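Local coordinates for protein cellulase (PDB 4W7W) that probably hydrolyses the beta-1,4 links of cellulose and related glucans, as a family 5 glycoside hydrolase with cello-oligosaccharide bound in its cleft, at residues Y57-M63 against D321-M325; W72-E78 against N111-S116; L130-R135 against G169-I174; A160-A164 against V203-L209. All blocks are in the same frame, centred on the assembly; numbering follows the deposited sequence. Where two conformers were deposited one is given.

Interaction 1 (Y57-M63 against D321-M325); sequences YFAGKGM and DKPQM
K61 and D321 reach for each other from opposite directions and close a salt bridge between the end of helix 52-60 and the loop that follows the last barrel strand. The K61 side chain meets two residues of 321-325 on its way out. CB lies 4.0 Å from M325 SD, and CG stays just as near that sulfur. CG also rests over the rim of one face of the Y57 ring, within its own segment. A bend at chi2 (-53°) turns the chain, and CD then carries it straight out to D321. There CE passes 3.2 Å from D321 OD1, and NZ gives a hydrogen bond to D321 OD2 at 2.8 Å, arriving on the syn side and somewhat out of the carboxylate plane. The other oxygen has a separate donor: Y57 OH binds D321 OD1 at 2.6 Å from well above the carboxylate plane (55° out of it). D321 is thus held through both oxygens, one by a charged and one by a neutral donor. Y57 OH also accepts a hydrogen bond from a water at 2.7 Å, and that water accepts one from K322 N. Beneath these polar bonds the contact is apolar: M325, bent at chi2 and chi3, brings CE to the edge of the F58 ring, 3.8 Å from CE1. At G62, in positive phi, a Schellman motif ends the helix. F58 packs inward on V27 and L29 of strand 24-29 and on A301 of strand 293-301, so the contact lies outside the seam between the first and last strands of the eight-stranded barrel.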
# COMPACT_ATOMS: atom_id res chain seq x y z
N TYR A 57 13.02 10.20 -10.96
CA TYR A 57 13.13 9.10 -11.92
C TYR A 57 11.74 8.55 -12.24
O TYR A 57 11.36 8.41 -13.41
CB TYR A 57 14.02 7.98 -11.40
CG TYR A 57 13.96 6.77 -12.31
CD1 TYR A 57 14.68 6.73 -13.50
CD2 TYR A 57 13.14 5.70 -12.01
CE1 TYR A 57 14.59 5.64 -14.34
CE2 TYR A 57 13.04 4.61 -12.85
CZ TYR A 57 13.76 4.57 -14.01
OH TYR A 57 13.64 3.45 -14.82
N PHE A 58 10.97 8.23 -11.21
CA PHE A 58 9.66 7.64 -11.47
C PHE A 58 8.69 8.64 -12.10
O PHE A 58 7.91 8.27 -12.95
CB PHE A 58 9.12 6.93 -10.21
CG PHE A 58 9.90 5.69 -9.91
CD1 PHE A 58 9.80 4.60 -10.78
CD2 PHE A 58 10.83 5.62 -8.88
CE1 PHE A 58 10.58 3.48 -10.60
CE2 PHE A 58 11.62 4.51 -8.70
CZ PHE A 58 11.51 3.44 -9.57
N ALA A 59 8.77 9.91 -11.70
CA ALA A 59 7.97 10.93 -12.37
C ALA A 59 8.29 10.98 -13.85
O ALA A 59 7.38 11.15 -14.67
CB ALA A 59 8.20 12.29 -11.75
N GLY A 60 9.56 10.85 -14.21
CA GLY A 60 9.99 10.86 -15.61
C GLY A 60 9.47 9.69 -16.42
O GLY A 60 9.39 9.77 -17.63
N LYS A 61 9.08 8.61 -15.74
CA LYS A 61 8.43 7.47 -16.38
C LYS A 61 6.92 7.58 -16.39
O LYS A 61 6.26 6.63 -16.82
CB LYS A 61 8.84 6.19 -15.66
CG LYS A 61 10.31 5.90 -15.75
CD LYS A 61 10.74 5.92 -17.20
CE LYS A 61 12.10 5.31 -17.41
NZ LYS A 61 12.40 5.33 -18.87
N GLY A 62 6.38 8.70 -15.92
CA GLY A 62 4.94 8.93 -15.97
C GLY A 62 4.21 8.59 -14.69
O GLY A 62 2.99 8.66 -14.65
N MET A 63 4.94 8.26 -13.65
CA MET A 63 4.28 7.83 -12.45
C MET A 63 4.03 8.96 -11.51
O MET A 63 4.95 9.70 -11.13
CB MET A 63 5.09 6.75 -11.82
CG MET A 63 5.02 5.54 -12.70
SD MET A 63 6.15 4.36 -12.06
CE MET A 63 5.67 2.92 -13.01
N ASP A 321 16.88 1.25 -17.15
CA ASP A 321 15.59 0.84 -16.68
C ASP A 321 15.54 -0.67 -16.43
O ASP A 321 16.15 -1.45 -17.18
CB ASP A 321 14.51 1.16 -17.70
CG ASP A 321 14.34 2.63 -17.96
OD1 ASP A 321 14.76 3.49 -17.14
OD2 ASP A 321 13.73 2.92 -19.01
N LYS A 322 14.78 -1.08 -15.42
CA LYS A 322 14.54 -2.49 -15.18
C LYS A 322 13.52 -3.02 -16.18
O LYS A 322 12.71 -2.26 -16.73
CB LYS A 322 14.10 -2.72 -13.74
CG LYS A 322 15.20 -2.45 -12.72
CD LYS A 322 16.31 -3.49 -12.82
CE LYS A 322 17.37 -3.32 -11.75
NZ LYS A 322 18.12 -2.07 -11.92
N PRO A 323 13.55 -4.33 -16.44
CA PRO A 323 12.71 -4.91 -17.50
C PRO A 323 11.22 -4.63 -17.38
O PRO A 323 10.56 -4.28 -18.35
CB PRO A 323 13.03 -6.40 -17.41
CG PRO A 323 14.45 -6.42 -16.94
CD PRO A 323 14.50 -5.33 -15.91
N GLN A 324 10.68 -4.74 -16.17
CA GLN A 324 9.24 -4.58 -16.02
C GLN A 324 8.80 -3.14 -16.22
O GLN A 324 7.65 -2.88 -16.54
CB GLN A 324 8.77 -5.07 -14.64
CG GLN A 324 9.01 -6.56 -14.40
CD GLN A 324 10.29 -6.86 -13.65
OE1 GLN A 324 11.34 -6.29 -13.97
NE2 GLN A 324 10.23 -7.77 -12.70
N MET A 325 9.72 -2.19 -16.05
CA MET A 325 9.39 -0.80 -16.23
C MET A 325 8.96 -0.48 -17.64
O MET A 325 8.16 0.43 -17.83
CB MET A 325 10.57 0.08 -15.85
CG MET A 325 10.31 1.58 -16.04
SD MET A 325 8.82 2.21 -15.26
CE MET A 325 9.29 1.59 -13.68
O HOH W 1 13.40 0.90 -13.86

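Interaction 2 (W72-E78 against N111-S116); sequences WERVQPE and NYATYS
W72 and Y115 both swing CG opposite their own main-chain nitrogens (chi1 -170° and -175°), and their side chains cross at about a right angle, with ring planes 73° apart. They join the helical turn 72-75, after strand 65-70 of the (beta/alpha)8 barrel, to the short strand 114-115, after strand 104-109, at the strand ends that in this fold form the substrate face. The edge of Y115 points at the face of W72 in a T-shaped pair, with Y115 CD2 3.5 Å from W72 CD2; Y115 CB adds a CH-pi contact over the six-membered ring. E73 CG covers one face of Y115, 4.0 Å from the ring centroid. The bent E73 chain then presents its carboxylate to the other segment: S116 N binds OE2 at 2.7 Å on the anti lone pair, while N111 ND2 binds OE1 at 2.9 Å, tilted out of the carboxylate plane. A water links OE2 to T114 OG1. N111 is gripped from both ends of its amide: OD1 accepts a nearly straight bond from W72 N (2.8 Å), and ND2 gives a second bond to T114 O, which fixes the amide's rotation. W72 NE1 donates in the ring plane to Q76 OE1, and Q76 NE2 binds G81 O and D132. Y115 OH closes the contact by donating to Q76 O, in the carbonyl plane on a lone pair, at 2.7 Å.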
# COMPACT_ATOMS: atom_id res chain seq x y z
N TRP A 72 5.25 1.78 12.11
CA TRP A 72 4.54 2.33 13.25
C TRP A 72 5.49 2.55 14.43
O TRP A 72 5.48 3.60 15.07
CB TRP A 72 3.40 1.36 13.60
CG TRP A 72 2.40 1.85 14.60
CD1 TRP A 72 2.41 3.01 15.31
CD2 TRP A 72 1.24 1.12 15.01
NE1 TRP A 72 1.32 3.04 16.16
CE2 TRP A 72 0.58 1.90 15.98
CE3 TRP A 72 0.71 -0.12 14.66
CZ2 TRP A 72 -0.58 1.48 16.61
CZ3 TRP A 72 -0.43 -0.56 15.29
CH2 TRP A 72 -1.07 0.24 16.25
N GLU A 73 6.34 1.57 14.71
CA GLU A 73 7.24 1.64 15.85
C GLU A 73 8.28 2.73 15.73
O GLU A 73 8.80 3.21 16.75
CB GLU A 73 7.96 0.31 16.04
CG GLU A 73 7.04 -0.88 16.31
CD GLU A 73 6.53 -1.59 15.06
OE1 GLU A 73 6.63 -1.07 13.93
OE2 GLU A 73 5.97 -2.70 15.21
N ARG A 74 8.62 3.11 14.49
CA ARG A 74 9.61 4.15 14.26
C ARG A 74 8.99 5.54 14.27
O ARG A 74 9.65 6.49 14.71
CB ARG A 74 10.38 3.89 12.96
CG ARG A 74 11.25 2.66 13.07
CD ARG A 74 12.07 2.36 11.82
NE ARG A 74 12.96 1.23 12.09
CZ ARG A 74 13.28 0.27 11.23
NH1 ARG A 74 12.88 0.29 9.97
NH2 ARG A 74 14.05 -0.72 11.65
N VAL A 75 7.72 5.68 13.84
CA VAL A 75 7.09 6.98 13.89
C VAL A 75 6.42 7.27 15.23
O VAL A 75 6.21 8.43 15.58
CB VAL A 75 6.10 7.16 12.71
CG1 VAL A 75 4.76 6.49 12.98
CG2 VAL A 75 5.92 8.62 12.36
N GLN A 76 6.09 6.22 15.98
CA GLN A 76 5.41 6.37 17.28
C GLN A 76 5.99 5.34 18.23
O GLN A 76 5.45 4.25 18.36
CB GLN A 76 3.89 6.21 17.15
CG GLN A 76 3.15 6.65 18.40
CD GLN A 76 1.65 6.42 18.34
OE1 GLN A 76 1.17 5.46 17.72
NE2 GLN A 76 0.88 7.29 18.96
N PRO A 77 7.10 5.70 18.91
CA PRO A 77 7.84 4.71 19.68
C PRO A 77 7.16 4.20 20.95
O PRO A 77 7.61 3.21 21.52
CB PRO A 77 9.16 5.41 20.02
CG PRO A 77 9.25 6.59 19.14
CD PRO A 77 7.87 6.94 18.70
N GLU A 78 6.09 4.85 21.38
CA GLU A 78 5.24 4.34 22.46
C GLU A 78 3.81 4.44 22.02
O GLU A 78 3.39 5.47 21.49
CB GLU A 78 5.44 5.16 23.72
CG GLU A 78 6.81 5.00 24.34
CD GLU A 78 7.03 3.64 24.97
OE1 GLU A 78 6.03 2.93 25.25
OE2 GLU A 78 8.20 3.27 25.19
N ASN A 111 2.66 -2.46 8.70
CA ASN A 111 2.73 -3.13 9.99
C ASN A 111 1.97 -4.44 10.16
O ASN A 111 2.08 -5.04 11.23
CB ASN A 111 2.38 -2.15 11.13
CG ASN A 111 3.59 -1.46 11.63
OD1 ASN A 111 4.12 -0.56 10.96
ND2 ASN A 111 4.13 -1.94 12.74
N TYR A 112 1.21 -4.91 9.17
CA TYR A 112 0.62 -6.25 9.26
C TYR A 112 -0.30 -6.42 10.47
O TYR A 112 -0.46 -7.52 10.99
CB TYR A 112 1.70 -7.34 9.25
CG TYR A 112 2.67 -7.25 8.09
CD1 TYR A 112 2.39 -7.84 6.88
CD2 TYR A 112 3.87 -6.53 8.19
CE1 TYR A 112 3.26 -7.76 5.81
CE2 TYR A 112 4.75 -6.43 7.13
CZ TYR A 112 4.44 -7.06 5.94
OH TYR A 112 5.32 -6.97 4.88
N ALA A 113 -0.92 -5.32 10.89
CA ALA A 113 -1.77 -5.28 12.07
C ALA A 113 -1.06 -5.69 13.35
O ALA A 113 -1.66 -6.25 14.26
CB ALA A 113 -3.06 -6.07 11.85
N THR A 114 0.22 -5.34 13.42
CA THR A 114 1.02 -5.59 14.63
C THR A 114 1.79 -4.35 15.06
O THR A 114 2.10 -3.47 14.25
CB THR A 114 2.04 -6.73 14.43
OG1 THR A 114 3.08 -6.31 13.53
CG2 THR A 114 1.39 -7.98 13.95
N TYR A 115 2.10 -4.30 16.36
CA TYR A 115 3.03 -3.32 16.91
C TYR A 115 3.98 -4.10 17.81
O TYR A 115 3.54 -4.81 18.73
CB TYR A 115 2.29 -2.26 17.72
CG TYR A 115 3.18 -1.16 18.23
CD1 TYR A 115 3.82 -1.26 19.46
CD2 TYR A 115 3.37 0.02 17.50
CE1 TYR A 115 4.62 -0.24 19.95
CE2 TYR A 115 4.16 1.05 17.98
CZ TYR A 115 4.78 0.91 19.21
OH TYR A 115 5.58 1.92 19.72
N SER A 116 5.28 -3.97 17.53
CA SER A 116 6.33 -4.74 18.19
C SER A 116 5.95 -6.20 18.29
O SER A 116 6.09 -6.83 19.34
CB SER A 116 6.66 -4.13 19.55
OG SER A 116 7.36 -2.92 19.33
O HOH W 2 5.37 -5.30 14.61

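Interaction 3 (L130-R135 against G169-I174); sequences LADLWR and GTITAI
A131 O is met by both helices: R135 N of its own helix binds it at 2.8 Å, and A173 CB of the facing helix rests against the same oxygen at 3.5 Å. No hydrogen bond joins 130-135 to 169-174; small side chains let the backbones come close instead. A131 CB and A173 CB touch at 3.8 Å, and A131 CB also lies against G169 O. The short axes approach to 8.1 Å and run nearly alongside each other, with a signed crossing angle of -29°. Further along, W134 and I174 lie side by side and point the same way, CB of W134 meeting CG1 of I174 at 3.8 Å, with CD1 of I174 reaching on toward the indole. In the conformer described, T170 CG2 sits near W134 CD1, and T170 OG1, bonded to A166 O in its own helix, lies beside the L130 side chain; a second T170 conformer makes these details less certain. W134 NE1 is satisfied by L151 O, which helps fix the indole's rotation. On the outer side R135 CB comes only loosely near A173 CB, and its guanidinium turns back along its own helix, where NH2 forms a salt bridge with D132 OD1 (2.9 Å). Helices 127-141 and 160-176 are consecutive helices of the barrel's outer layer. L130 and W134 pack inward on L109 of strand 104-109, W134 also meets F149 of strand 147-150, and I174 touches I183 of strand 183-186, so the helix pair spans three adjacent strands of the barrel wall.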
# COMPACT_ATOMS: atom_id res chain seq x y z
N LEU A 130 -4.29 2.15 17.19
CA LEU A 130 -4.14 2.47 15.76
C LEU A 130 -4.88 3.75 15.41
O LEU A 130 -4.40 4.57 14.62
CB LEU A 130 -4.64 1.33 14.90
CG LEU A 130 -4.52 1.57 13.39
CD1 LEU A 130 -3.08 1.78 12.97
CD2 LEU A 130 -5.15 0.40 12.63
N ALA A 131 -6.04 3.96 16.03
CA ALA A 131 -6.79 5.20 15.81
C ALA A 131 -6.00 6.41 16.30
O ALA A 131 -6.03 7.46 15.69
CB ALA A 131 -8.17 5.12 16.44
N ASP A 132 -5.30 6.26 17.43
CA ASP A 132 -4.47 7.36 17.94
C ASP A 132 -3.33 7.70 16.98
O ASP A 132 -3.06 8.87 16.71
CB ASP A 132 -3.92 7.04 19.33
CG ASP A 132 -3.08 8.17 19.87
OD1 ASP A 132 -3.69 9.17 20.35
OD2 ASP A 132 -1.85 8.08 19.84
N LEU A 133 -2.67 6.67 16.46
CA LEU A 133 -1.62 6.87 15.48
C LEU A 133 -2.16 7.70 14.31
O LEU A 133 -1.56 8.71 13.92
CB LEU A 133 -1.09 5.51 15.02
CG LEU A 133 -0.03 5.46 13.91
CD1 LEU A 133 -0.58 5.73 12.52
CD2 LEU A 133 1.15 6.38 14.23
N TRP A 134 -3.30 7.27 13.76
CA TRP A 134 -3.81 7.95 12.59
C TRP A 134 -4.40 9.31 12.88
O TRP A 134 -4.35 10.19 12.04
CB TRP A 134 -4.78 7.04 11.81
CG TRP A 134 -4.04 6.11 10.90
CD1 TRP A 134 -3.87 4.77 11.02
CD2 TRP A 134 -3.26 6.52 9.78
NE1 TRP A 134 -3.06 4.30 10.02
CE2 TRP A 134 -2.66 5.36 9.25
CE3 TRP A 134 -3.01 7.75 9.16
CZ2 TRP A 134 -1.85 5.40 8.13
CZ3 TRP A 134 -2.19 7.78 8.06
CH2 TRP A 134 -1.62 6.63 7.54
N ARG A 135 -4.96 9.52 14.07
CA ARG A 135 -5.33 10.86 14.51
C ARG A 135 -4.12 11.80 14.40
O ARG A 135 -4.20 12.90 13.84
CB ARG A 135 -5.83 10.85 15.95
CG ARG A 135 -6.13 12.23 16.53
CD ARG A 135 -6.58 12.17 17.98
NE ARG A 135 -5.49 11.76 18.85
CZ ARG A 135 -4.55 12.57 19.32
NH1 ARG A 135 -4.58 13.86 19.03
NH2 ARG A 135 -3.56 12.07 20.06
N GLY A 169 -12.78 2.53 13.42
CA GLY A 169 -12.29 3.44 14.45
C GLY A 169 -11.22 4.36 13.91
O GLY A 169 -11.15 5.53 14.27
N THR A 170 -10.39 3.84 13.03
CA THR A 170 -9.33 4.63 12.44
C THR A 170 -9.86 5.68 11.47
O THR A 170 -9.43 6.84 11.49
CB THR A 170 -8.35 3.67 11.75
OG1 THR A 170 -7.79 2.79 12.73
CG2 THR A 170 -7.22 4.43 11.11
N ILE A 171 -10.79 5.29 10.60
CA ILE A 171 -11.44 6.23 9.68
C ILE A 171 -12.09 7.36 10.48
O ILE A 171 -11.91 8.54 10.18
CB ILE A 171 -12.47 5.50 8.81
CG1 ILE A 171 -11.77 4.56 7.82
CG2 ILE A 171 -13.36 6.48 8.09
CD1 ILE A 171 -12.71 3.50 7.28
N THR A 172 -12.82 7.00 11.52
CA THR A 172 -13.50 7.97 12.35
C THR A 172 -12.50 8.94 12.96
O THR A 172 -12.72 10.16 12.96
CB THR A 172 -14.35 7.26 13.40
OG1 THR A 172 -15.39 6.57 12.71
CG2 THR A 172 -14.92 8.22 14.44
N ALA A 173 -11.42 8.41 13.51
CA ALA A 173 -10.39 9.23 14.13
C ALA A 173 -9.80 10.23 13.13
O ALA A 173 -9.58 11.41 13.45
CB ALA A 173 -9.30 8.37 14.73
N ILE A 174 -9.53 9.78 11.92
CA ILE A 174 -8.99 10.65 10.90
C ILE A 174 -10.00 11.76 10.58
O ILE A 174 -9.64 12.93 10.52
CB ILE A 174 -8.62 9.86 9.63
CG1 ILE A 174 -7.39 8.97 9.92
CG2 ILE A 174 -8.38 10.78 8.44
CD1 ILE A 174 -7.16 7.87 8.89

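Interaction 4 (A160-A164 against V203-L209); sequences APDWA and VSNAKAL
A160 and A208 face each other across two helix starts, each methyl directed at the opposite segment, with CB to CB at 3.6 Å. A208 CB also touches A160 O, so it nestles against the first turn of helix 160-176. One turn on, A164 CB points the same way and meets L209 CD2 at 3.9 Å, the leucine reaching in from the flank. At the outer rim the P161 ring and the V203 side chain cross obliquely, CG of the proline 3.9 Å from CB of the valine. Polar links run through water. One water gives hydrogen bonds to A160 O and to N205 OD1 (2.9 Å), an oxygen that also accepts from T188 N. Another takes A160 N at 2.8 Å and donates to V203 O. S204 is the N-cap of helix 205-209, its OG accepting from K207 N at 3.0 Å. The helix segments run in broadly the same direction, their axes 8.5 Å apart and crossing at -40°. Short helix 205-209 lies in the connection between strands 183-186 and 219-226, beside helix 160-176, which precedes strand 183-186; W163 is tied inward to that strand through P186 O.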
# COMPACT_ATOMS: atom_id res chain seq x y z
N ALA A 160 -12.14 -10.84 9.90
CA ALA A 160 -12.60 -9.76 9.05
C ALA A 160 -13.49 -8.75 9.80
O ALA A 160 -13.29 -7.56 9.67
CB ALA A 160 -13.25 -10.28 7.78
N PRO A 161 -14.43 -9.21 10.66
CA PRO A 161 -15.22 -8.23 11.42
C PRO A 161 -14.40 -7.45 12.46
O PRO A 161 -14.61 -6.25 12.64
CB PRO A 161 -16.29 -9.10 12.11
CG PRO A 161 -16.40 -10.31 11.24
CD PRO A 161 -14.99 -10.56 10.80
N ASP A 162 -13.44 -8.11 13.10
CA ASP A 162 -12.62 -7.41 14.09
C ASP A 162 -11.72 -6.39 13.39
O ASP A 162 -11.56 -5.27 13.89
CB ASP A 162 -11.79 -8.37 14.94
CG ASP A 162 -12.61 -9.16 15.93
OD1 ASP A 162 -13.78 -8.81 16.16
OD2 ASP A 162 -12.07 -10.12 16.50
N TRP A 163 -11.16 -6.75 12.25
CA TRP A 163 -10.37 -5.78 11.50
C TRP A 163 -11.26 -4.63 11.02
O TRP A 163 -10.87 -3.47 11.11
CB TRP A 163 -9.58 -6.43 10.33
CG TRP A 163 -8.96 -5.34 9.51
CD1 TRP A 163 -9.38 -4.91 8.30
CD2 TRP A 163 -7.96 -4.40 9.95
NE1 TRP A 163 -8.70 -3.79 7.95
CE2 TRP A 163 -7.83 -3.45 8.95
CE3 TRP A 163 -7.17 -4.29 11.10
CZ2 TRP A 163 -6.94 -2.39 9.05
CZ3 TRP A 163 -6.29 -3.24 11.20
CH2 TRP A 163 -6.18 -2.31 10.19
N ALA A 164 -12.46 -4.94 10.55
CA ALA A 164 -13.36 -3.88 10.10
C ALA A 164 -13.67 -2.89 11.21
O ALA A 164 -13.72 -1.68 10.97
CB ALA A 164 -14.64 -4.46 9.53
N VAL A 203 -16.19 -15.16 8.12
CA VAL A 203 -16.70 -13.97 7.43
C VAL A 203 -15.66 -13.44 6.44
O VAL A 203 -14.48 -13.36 6.75
CB VAL A 203 -17.08 -12.88 8.44
CG1 VAL A 203 -17.57 -11.62 7.73
CG2 VAL A 203 -18.14 -13.42 9.40
N SER A 204 -16.11 -13.14 5.22
CA SER A 204 -15.22 -12.59 4.20
C SER A 204 -14.93 -11.11 4.43
O SER A 204 -15.68 -10.39 5.09
CB SER A 204 -15.83 -12.76 2.81
OG SER A 204 -17.01 -11.98 2.72
N ASN A 205 -13.84 -10.64 3.82
CA ASN A 205 -13.61 -9.20 3.76
C ASN A 205 -14.75 -8.47 3.09
O ASN A 205 -15.18 -7.42 3.56
CB ASN A 205 -12.30 -8.92 3.03
CG ASN A 205 -11.08 -9.06 3.92
OD1 ASN A 205 -11.12 -8.73 5.11
ND2 ASN A 205 -9.96 -9.51 3.34
N ALA A 206 -15.28 -9.05 2.03
CA ALA A 206 -16.39 -8.46 1.30
C ALA A 206 -17.56 -8.16 2.23
O ALA A 206 -18.09 -7.05 2.23
CB ALA A 206 -16.82 -9.42 0.20
N LYS A 207 -17.97 -9.14 3.01
CA LYS A 207 -19.10 -8.96 3.90
C LYS A 207 -18.75 -8.03 5.05
O LYS A 207 -19.54 -7.16 5.41
CB LYS A 207 -19.59 -10.31 4.42
CG LYS A 207 -20.70 -10.26 5.43
CD LYS A 207 -21.95 -9.59 4.86
CE LYS A 207 -23.07 -9.57 5.89
NZ LYS A 207 -24.30 -8.93 5.33
N ALA A 208 -17.59 -8.23 5.67
CA ALA A 208 -17.26 -7.45 6.85
C ALA A 208 -17.15 -5.97 6.54
O ALA A 208 -17.54 -5.12 7.35
CB ALA A 208 -15.97 -7.94 7.45
N LEU A 209 -16.60 -5.62 5.39
CA LEU A 209 -16.27 -4.23 5.09
C LEU A 209 -17.43 -3.47 4.50
O LEU A 209 -17.36 -2.25 4.39
CB LEU A 209 -15.05 -4.16 4.18
CG LEU A 209 -13.79 -4.62 4.89
CD1 LEU A 209 -12.68 -4.84 3.88
CD2 LEU A 209 -13.31 -3.65 5.97
O HOH W 3 -11.94 -6.78 7.10
O HOH W 4 -13.09 -13.40 9.11

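Interaction 1 closes a long loop, joining a helix near the chain start to a segment near its end, and the other three lie nested within that loop. Interaction 2 comes before interactions 3 and 4, whose segments alternate along the chain and which share helix 160-176. Interactions 2 and 3 have centres 14 Å apart and touch, Q76 meeting D132 and W72 packing on L130 and L133. Interactions 3 and 4, with centres 18 Å apart, meet where L130 touches W163. Interaction 1 lies across the chain's centre from all three, 31 to 36 Å away between centres. Interactions 2 to 4 follow one another round part of the barrel, while interaction 1 joins its first and last parts.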